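Local coordinates for MMS19 nucleotide excision repair protein homolog (Mus musculus, PDB 6TBL) that probably serves, as part of the cytosolic iron-sulfur protein assembly complex, to help insert iron-sulfur clusters into apoproteins of DNA metabolism and genome maintenance, at residues Val24-Leu29 with Met63-Ala68; Cys31-Leu36 with Met73-Arg78. All coordinates share one frame; numbering follows the deposited sequence.

Both interactions join the same two helices, 22-38 of HEAT repeat 2 and 63-76 of HEAT repeat 3, in the C-terminal part of MMS19 that makes up this chain. Interaction 1 takes their N-terminal portions and interaction 2 their C-terminal ones, with centres about 13 Å apart. The first lies nearer the surface and is partly buried, a leucine-valine-alanine seam with the polar end of Q25 at its margin. The second is more buried and closer to the middle of the chain, yet covers less area and depends largely on L36. It also includes the turn that follows the helical part of 73-78, where a backbone carbonyl binds potassium.

Interaction 1: Val24-Leu29 with Met63-Ala68; sequences VQLSTL and MAVRIA
L26 reaches across to helix 63-76 and sets its branched end over A64 and V65. Its CG meets V65 CG2 at 3.6 Å, the two side chains crossing at a slant, while CD1 approaches A64 CB at 3.9 Å. CD2 lies against the A64 carbonyl group and also reaches A68 CB. With CG anti to its own carbonyl carbon (chi1 -75°), L26 sends both methyls to the neighbouring helix although its CB does not point there. One turn on, the CB of L29 is directed toward helix 63-76, and its CD1 rests on A68 CB, 3.7 Å away; the small alanine thus takes a methyl from each leucine. V65 turns CG2 mainly to L26, and both its methyls touch Q25 OE1, CG1 the nearer at 3.7 Å, a van der Waals touch. The amide NE2 of Q25 is instead hydrogen-bonded to the C19 carbonyl. Side chain to side chain, the rest of the contact is apolar, between helix segments whose axes approach to 9.5 Å and run nearly parallel, at 25°. Helix 47-57 packs against Q25, L29 and V65 through L57, with F54 also touching L29; helix 9-16 packs on V24 and T28, and helix 104-118 receives R66 and I67.

Interaction 2: Cys31-Leu36 with Met73-Arg78; sequences CLQPLL and MHALTR. With K (potassium ion), chain G.
L36 is the tight centre of this contact, wedged against A75 and L76. Its CB lies 4.0 Å from A75 CB and 3.8 Å from A75 O, and CD1 also leans on the A75 methyl. At the end of its side chain, L36 CD2 meets L76 CD2 at 3.7 Å. L76 starts away from helix 22-38, but its branched end comes back to L36, and L50 and F54 of helix 47-57 also pack on L36. Looser contacts flank this core. Q33, extended with CG anti to its backbone N (chi1 171°), brushes A75 CB with its CG at 4.1 Å, and it also touches Q71 and C72. At the exposed side R78 places its CB 3.8 Å from L36 O. Beyond, the chain turns: H74 O accepts hydrogen bonds from T77 N and from T77 OG1, the latter at 2.6 Å. T77 O binds potassium at 2.8 Å, in a site completed by L79 O and T81 OG1. Helix-on-helix packing of this kind between successive repeats is characteristic of the HEAT fold, here joining repeats 2 and 3 beside an inter-helix turn that holds the ion.

Interaction 1: Val24-Leu29 with Met63-Ala68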
ATOM      1  N   VAL A  24      16.345  31.378 -23.901  1.00 88.99           N
ATOM      2  CA  VAL A  24      15.203  32.187 -23.493  1.00 90.74           C
ATOM      3  C   VAL A  24      14.550  31.602 -22.245  1.00 90.00           C
ATOM      4  O   VAL A  24      14.092  32.339 -21.364  1.00 85.44           O
ATOM      5  CB  VAL A  24      14.205  32.312 -24.659  1.00 93.81           C
ATOM      6  CG1 VAL A  24      13.033  33.203 -24.279  1.00 90.32           C
ATOM      7  CG2 VAL A  24      14.911  32.848 -25.897  1.00 90.48           C
ATOM      8  N   GLN A  25      14.506  30.272 -22.141  1.00 94.77           N
ATOM      9  CA  GLN A  25      13.889  29.640 -20.979  1.00 88.78           C
ATOM     10  C   GLN A  25      14.696  29.912 -19.714  1.00 86.78           C
ATOM     11  O   GLN A  25      14.143  30.340 -18.693  1.00 89.26           O
ATOM     12  CB  GLN A  25      13.736  28.139 -21.221  1.00 84.92           C
ATOM     13  CG  GLN A  25      12.821  27.806 -22.391  1.00 85.24           C
ATOM     14  CD  GLN A  25      12.899  26.351 -22.805  1.00 85.19           C
ATOM     15  OE1 GLN A  25      13.785  25.616 -22.372  1.00 94.72           O
ATOM     16  NE2 GLN A  25      11.967  25.929 -23.650  1.00 88.96           N
ATOM     17  N   LEU A  26      16.009  29.675 -19.765  1.00 78.24           N
ATOM     18  CA  LEU A  26      16.866  30.038 -18.642  1.00 82.14           C
ATOM     19  C   LEU A  26      16.767  31.522 -18.320  1.00 86.53           C
ATOM     20  O   LEU A  26      16.834  31.908 -17.147  1.00 93.50           O
ATOM     21  CB  LEU A  26      18.317  29.660 -18.943  1.00 70.95           C
ATOM     22  CG  LEU A  26      18.640  28.172 -18.837  1.00 91.17           C
ATOM     23  CD1 LEU A  26      20.063  27.897 -19.284  1.00 85.41           C
ATOM     24  CD2 LEU A  26      18.419  27.690 -17.412  1.00 86.86           C
ATOM     25  N   SER A  27      16.594  32.362 -19.342  1.00 85.56           N
ATOM     26  CA  SER A  27      16.529  33.803 -19.122  1.00 84.36           C
ATOM     27  C   SER A  27      15.280  34.187 -18.336  1.00 87.79           C
ATOM     28  O   SER A  27      15.365  34.894 -17.325  1.00 92.80           O
ATOM     29  CB  SER A  27      16.573  34.537 -20.462  1.00 85.24           C
ATOM     30  OG  SER A  27      16.499  35.939 -20.281  1.00 93.67           O
ATOM     31  N   THR A  28      14.109  33.724 -18.779  1.00 82.13           N
ATOM     32  CA  THR A  28      12.879  34.104 -18.092  1.00 84.90           C
ATOM     33  C   THR A  28      12.772  33.448 -16.719  1.00 87.38           C
ATOM     34  O   THR A  28      12.212  34.045 -15.794  1.00 91.09           O
ATOM     35  CB  THR A  28      11.659  33.764 -18.950  1.00 87.92           C
ATOM     36  OG1 THR A  28      10.460  34.090 -18.236  1.00 94.99           O
ATOM     37  CG2 THR A  28      11.643  32.287 -19.312  1.00 95.31           C
ATOM     38  N   LEU A  29      13.311  32.234 -16.564  1.00 87.82           N
ATOM     39  CA  LEU A  29      13.249  31.562 -15.269  1.00 85.10           C
ATOM     40  C   LEU A  29      14.063  32.305 -14.217  1.00 82.33           C
ATOM     41  O   LEU A  29      13.685  32.332 -13.040  1.00 81.22           O
ATOM     42  CB  LEU A  29      13.730  30.118 -15.400  1.00 72.18           C
ATOM     43  CG  LEU A  29      12.773  29.128 -16.065  1.00 75.03           C
ATOM     44  CD1 LEU A  29      13.489  27.828 -16.391  1.00 78.18           C
ATOM     45  CD2 LEU A  29      11.571  28.866 -15.172  1.00 74.19           C
ATOM     46  N   MET A  63      20.145  20.345 -18.911  1.00 93.18           N
ATOM     47  CA  MET A  63      20.251  20.128 -17.473  1.00 85.06           C
ATOM     48  C   MET A  63      20.037  21.425 -16.703  1.00 86.52           C
ATOM     49  O   MET A  63      19.420  21.423 -15.631  1.00 81.74           O
ATOM     50  CB  MET A  63      21.613  19.522 -17.133  1.00 82.45           C
ATOM     51  CG  MET A  63      21.746  19.036 -15.702  1.00 86.56           C
ATOM     52  SD  MET A  63      23.466  18.807 -15.220  1.00 97.24           S
ATOM     53  CE  MET A  63      24.171  18.201 -16.754  1.00110.64           C
ATOM     54  N   ALA A  64      20.530  22.545 -17.236  1.00 89.41           N
ATOM     55  CA  ALA A  64      20.390  23.820 -16.538  1.00 79.64           C
ATOM     56  C   ALA A  64      18.938  24.275 -16.500  1.00 84.21           C
ATOM     57  O   ALA A  64      18.494  24.871 -15.513  1.00 86.48           O
ATOM     58  CB  ALA A  64      21.266  24.881 -17.200  1.00 69.02           C
ATOM     59  N   VAL A  65      18.184  24.003 -17.565  1.00 83.51           N
ATOM     60  CA  VAL A  65      16.774  24.377 -17.591  1.00 82.78           C
ATOM     61  C   VAL A  65      15.987  23.564 -16.571  1.00 81.83           C
ATOM     62  O   VAL A  65      15.173  24.110 -15.818  1.00 81.50           O
ATOM     63  CB  VAL A  65      16.202  24.219 -19.013  1.00 79.82           C
ATOM     64  CG1 VAL A  65      14.693  24.420 -19.009  1.00 70.72           C
ATOM     65  CG2 VAL A  65      16.861  25.207 -19.960  1.00 82.28           C
ATOM     66  N   ARG A  66      16.220  22.249 -16.528  1.00 81.75           N
ATOM     67  CA  ARG A  66      15.531  21.412 -15.549  1.00 77.00           C
ATOM     68  C   ARG A  66      15.808  21.886 -14.128  1.00 75.57           C
ATOM     69  O   ARG A  66      14.905  21.902 -13.283  1.00 78.76           O
ATOM     70  CB  ARG A  66      15.946  19.950 -15.718  1.00 73.16           C
ATOM     71  CG  ARG A  66      15.375  19.281 -16.957  1.00 80.73           C
ATOM     72  CD  ARG A  66      15.694  17.790 -16.998  1.00 74.32           C
ATOM     73  NE  ARG A  66      16.898  17.495 -17.771  1.00 77.54           N
ATOM     74  CZ  ARG A  66      18.037  17.051 -17.251  1.00 82.77           C
ATOM     75  NH1 ARG A  66      18.135  16.842 -15.947  1.00 95.06           N
ATOM     76  NH2 ARG A  66      19.076  16.809 -18.037  1.00 91.72           N
ATOM     77  N   ILE A  67      17.047  22.292 -13.854  1.00 73.51           N
ATOM     78  CA  ILE A  67      17.395  22.788 -12.526  1.00 71.09           C
ATOM     79  C   ILE A  67      16.640  24.076 -12.221  1.00 78.27           C
ATOM     80  O   ILE A  67      16.009  24.212 -11.165  1.00 78.44           O
ATOM     81  CB  ILE A  67      18.917  22.984 -12.411  1.00 76.97           C
ATOM     82  CG1 ILE A  67      19.622  21.627 -12.406  1.00 73.40           C
ATOM     83  CG2 ILE A  67      19.261  23.797 -11.168  1.00 62.59           C
ATOM     84  CD1 ILE A  67      21.124  21.725 -12.377  1.00 69.28           C
ATOM     85  N   ALA A  68      16.690  25.040 -13.142  1.00 63.60           N
ATOM     86  CA  ALA A  68      16.005  26.310 -12.921  1.00 63.74           C
ATOM     87  C   ALA A  68      14.499  26.112 -12.791  1.00 77.32           C
ATOM     88  O   ALA A  68      13.848  26.769 -11.968  1.00 77.84           O
ATOM     89  CB  ALA A  68      16.324  27.282 -14.056  1.00 65.07           C
TER

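Interaction 2: Cys31-Leu36 with Met73-Arg78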
ATOM      1  N   CYS A  31      14.269  35.409 -13.958  1.00 75.94           N
ATOM      2  CA  CYS A  31      13.458  36.544 -13.543  1.00 84.78           C
ATOM      3  C   CYS A  31      12.253  36.125 -12.717  1.00 87.51           C
ATOM      4  O   CYS A  31      11.837  36.865 -11.817  1.00 91.23           O
ATOM      5  CB  CYS A  31      12.973  37.327 -14.765  1.00 84.25           C
ATOM      6  SG  CYS A  31      14.280  38.086 -15.719  1.00 89.49           S
ATOM      7  N   LEU A  32      11.690  34.953 -13.001  1.00 88.84           N
ATOM      8  CA  LEU A  32      10.450  34.535 -12.358  1.00 83.15           C
ATOM      9  C   LEU A  32      10.669  34.113 -10.910  1.00 83.90           C
ATOM     10  O   LEU A  32       9.820  34.378 -10.053  1.00 89.28           O
ATOM     11  CB  LEU A  32       9.813  33.402 -13.160  1.00 72.26           C
ATOM     12  CG  LEU A  32       9.233  33.829 -14.507  1.00 76.27           C
ATOM     13  CD1 LEU A  32       8.836  32.620 -15.333  1.00 85.13           C
ATOM     14  CD2 LEU A  32       8.040  34.751 -14.298  1.00 74.63           C
ATOM     15  N   GLN A  33      11.796  33.464 -10.616  1.00 84.92           N
ATOM     16  CA  GLN A  33      12.029  32.986  -9.254  1.00 86.27           C
ATOM     17  C   GLN A  33      12.018  34.104  -8.219  1.00 85.50           C
ATOM     18  O   GLN A  33      11.321  33.957  -7.200  1.00 81.52           O
ATOM     19  CB  GLN A  33      13.333  32.186  -9.199  1.00 89.73           C
ATOM     20  CG  GLN A  33      13.761  31.824  -7.788  1.00 94.35           C
ATOM     21  CD  GLN A  33      14.943  30.882  -7.764  1.00108.17           C
ATOM     22  OE1 GLN A  33      15.363  30.367  -8.801  1.00112.92           O
ATOM     23  NE2 GLN A  33      15.489  30.650  -6.577  1.00116.21           N
ATOM     24  N   PRO A  34      12.741  35.219  -8.390  1.00 79.02           N
ATOM     25  CA  PRO A  34      12.630  36.297  -7.391  1.00 78.65           C
ATOM     26  C   PRO A  34      11.234  36.886  -7.303  1.00 81.16           C
ATOM     27  O   PRO A  34      10.810  37.292  -6.213  1.00 80.78           O
ATOM     28  CB  PRO A  34      13.650  37.340  -7.874  1.00 74.79           C
ATOM     29  CG  PRO A  34      14.575  36.589  -8.771  1.00 81.09           C
ATOM     30  CD  PRO A  34      13.724  35.554  -9.435  1.00 79.27           C
ATOM     31  N   LEU A  35      10.505  36.946  -8.421  1.00 74.98           N
ATOM     32  CA  LEU A  35       9.132  37.438  -8.378  1.00 77.29           C
ATOM     33  C   LEU A  35       8.250  36.526  -7.535  1.00 82.83           C
ATOM     34  O   LEU A  35       7.376  37.000  -6.799  1.00 91.60           O
ATOM     35  CB  LEU A  35       8.575  37.569  -9.796  1.00 75.04           C
ATOM     36  CG  LEU A  35       9.333  38.506 -10.737  1.00 80.71           C
ATOM     37  CD1 LEU A  35       8.700  38.508 -12.118  1.00 76.44           C
ATOM     38  CD2 LEU A  35       9.393  39.915 -10.170  1.00 85.99           C
ATOM     39  N   LEU A  36       8.468  35.211  -7.623  1.00 79.92           N
ATOM     40  CA  LEU A  36       7.710  34.286  -6.789  1.00 79.57           C
ATOM     41  C   LEU A  36       8.028  34.477  -5.314  1.00 86.07           C
ATOM     42  O   LEU A  36       7.155  34.286  -4.461  1.00 90.26           O
ATOM     43  CB  LEU A  36       7.996  32.844  -7.202  1.00 75.10           C
ATOM     44  CG  LEU A  36       7.587  32.449  -8.621  1.00 78.30           C
ATOM     45  CD1 LEU A  36       8.082  31.052  -8.969  1.00 78.28           C
ATOM     46  CD2 LEU A  36       6.076  32.543  -8.784  1.00 71.80           C
ATOM     47  N   MET A  73       9.674  25.731  -9.059  1.00 68.67           N
ATOM     48  CA  MET A  73       8.680  24.896  -8.392  1.00 63.76           C
ATOM     49  C   MET A  73       8.832  24.977  -6.881  1.00 71.33           C
ATOM     50  O   MET A  73       7.838  24.974  -6.146  1.00 71.17           O
ATOM     51  CB  MET A  73       8.809  23.449  -8.863  1.00 63.90           C
ATOM     52  CG  MET A  73       8.353  23.223 -10.285  1.00 74.60           C
ATOM     53  SD  MET A  73       6.611  23.632 -10.481  1.00 88.59           S
ATOM     54  CE  MET A  73       5.866  22.509  -9.303  1.00 93.97           C
ATOM     55  N   HIS A  74      10.074  25.047  -6.400  1.00 62.37           N
ATOM     56  CA  HIS A  74      10.307  25.280  -4.981  1.00 65.63           C
ATOM     57  C   HIS A  74       9.845  26.675  -4.578  1.00 75.69           C
ATOM     58  O   HIS A  74       9.182  26.844  -3.549  1.00 76.19           O
ATOM     59  CB  HIS A  74      11.789  25.086  -4.665  1.00 62.00           C
ATOM     60  CG  HIS A  74      12.127  25.229  -3.215  1.00 69.38           C
ATOM     61  ND1 HIS A  74      12.357  26.451  -2.620  1.00 69.19           N
ATOM     62  CD2 HIS A  74      12.291  24.301  -2.241  1.00 70.19           C
ATOM     63  CE1 HIS A  74      12.639  26.270  -1.342  1.00 71.65           C
ATOM     64  NE2 HIS A  74      12.606  24.974  -1.087  1.00 70.14           N
ATOM     65  N   ALA A  75      10.171  27.686  -5.390  1.00 65.62           N
ATOM     66  CA  ALA A  75       9.796  29.057  -5.071  1.00 67.94           C
ATOM     67  C   ALA A  75       8.291  29.275  -5.128  1.00 74.00           C
ATOM     68  O   ALA A  75       7.792  30.214  -4.501  1.00 74.18           O
ATOM     69  CB  ALA A  75      10.503  30.030  -6.016  1.00 64.34           C
ATOM     70  N   LEU A  76       7.562  28.433  -5.867  1.00 73.98           N
ATOM     71  CA  LEU A  76       6.109  28.552  -5.912  1.00 77.06           C
ATOM     72  C   LEU A  76       5.482  28.372  -4.536  1.00 78.79           C
ATOM     73  O   LEU A  76       4.422  28.944  -4.259  1.00 75.95           O
ATOM     74  CB  LEU A  76       5.525  27.529  -6.886  1.00 81.71           C
ATOM     75  CG  LEU A  76       5.344  27.956  -8.340  1.00 83.28           C
ATOM     76  CD1 LEU A  76       4.735  26.820  -9.143  1.00 77.93           C
ATOM     77  CD2 LEU A  76       4.466  29.188  -8.415  1.00 81.11           C
ATOM     78  N   THR A  77       6.118  27.591  -3.660  1.00 75.62           N
ATOM     79  CA  THR A  77       5.554  27.331  -2.342  1.00 71.34           C
ATOM     80  C   THR A  77       5.504  28.571  -1.456  1.00 81.42           C
ATOM     81  O   THR A  77       4.938  28.495  -0.359  1.00 93.93           O
ATOM     82  CB  THR A  77       6.343  26.222  -1.644  1.00 70.40           C
ATOM     83  OG1 THR A  77       7.686  26.660  -1.413  1.00 76.58           O
ATOM     84  CG2 THR A  77       6.372  24.969  -2.509  1.00 65.77           C
ATOM     85  N   ARG A  78       6.068  29.699  -1.897  1.00 80.86           N
ATOM     86  CA  ARG A  78       5.953  30.944  -1.146  1.00 83.19           C
ATOM     87  C   ARG A  78       4.616  31.639  -1.376  1.00 84.08           C
ATOM     88  O   ARG A  78       4.239  32.510  -0.585  1.00 92.77           O
ATOM     89  CB  ARG A  78       7.102  31.890  -1.509  1.00 88.16           C
ATOM     90  CG  ARG A  78       7.233  33.092  -0.583  1.00 98.28           C
ATOM     91  CD  ARG A  78       8.684  33.487  -0.394  1.00111.89           C
ATOM     92  NE  ARG A  78       9.469  32.401   0.186  1.00117.40           N
ATOM     93  CZ  ARG A  78      10.740  32.515   0.553  1.00117.71           C
ATOM     94  NH1 ARG A  78      11.371  33.672   0.402  1.00112.82           N
ATOM     95  NH2 ARG A  78      11.381  31.476   1.071  1.00123.59           N
TER
HETATM   96  K     K G1101       2.958  28.910   1.621  1.00106.25           K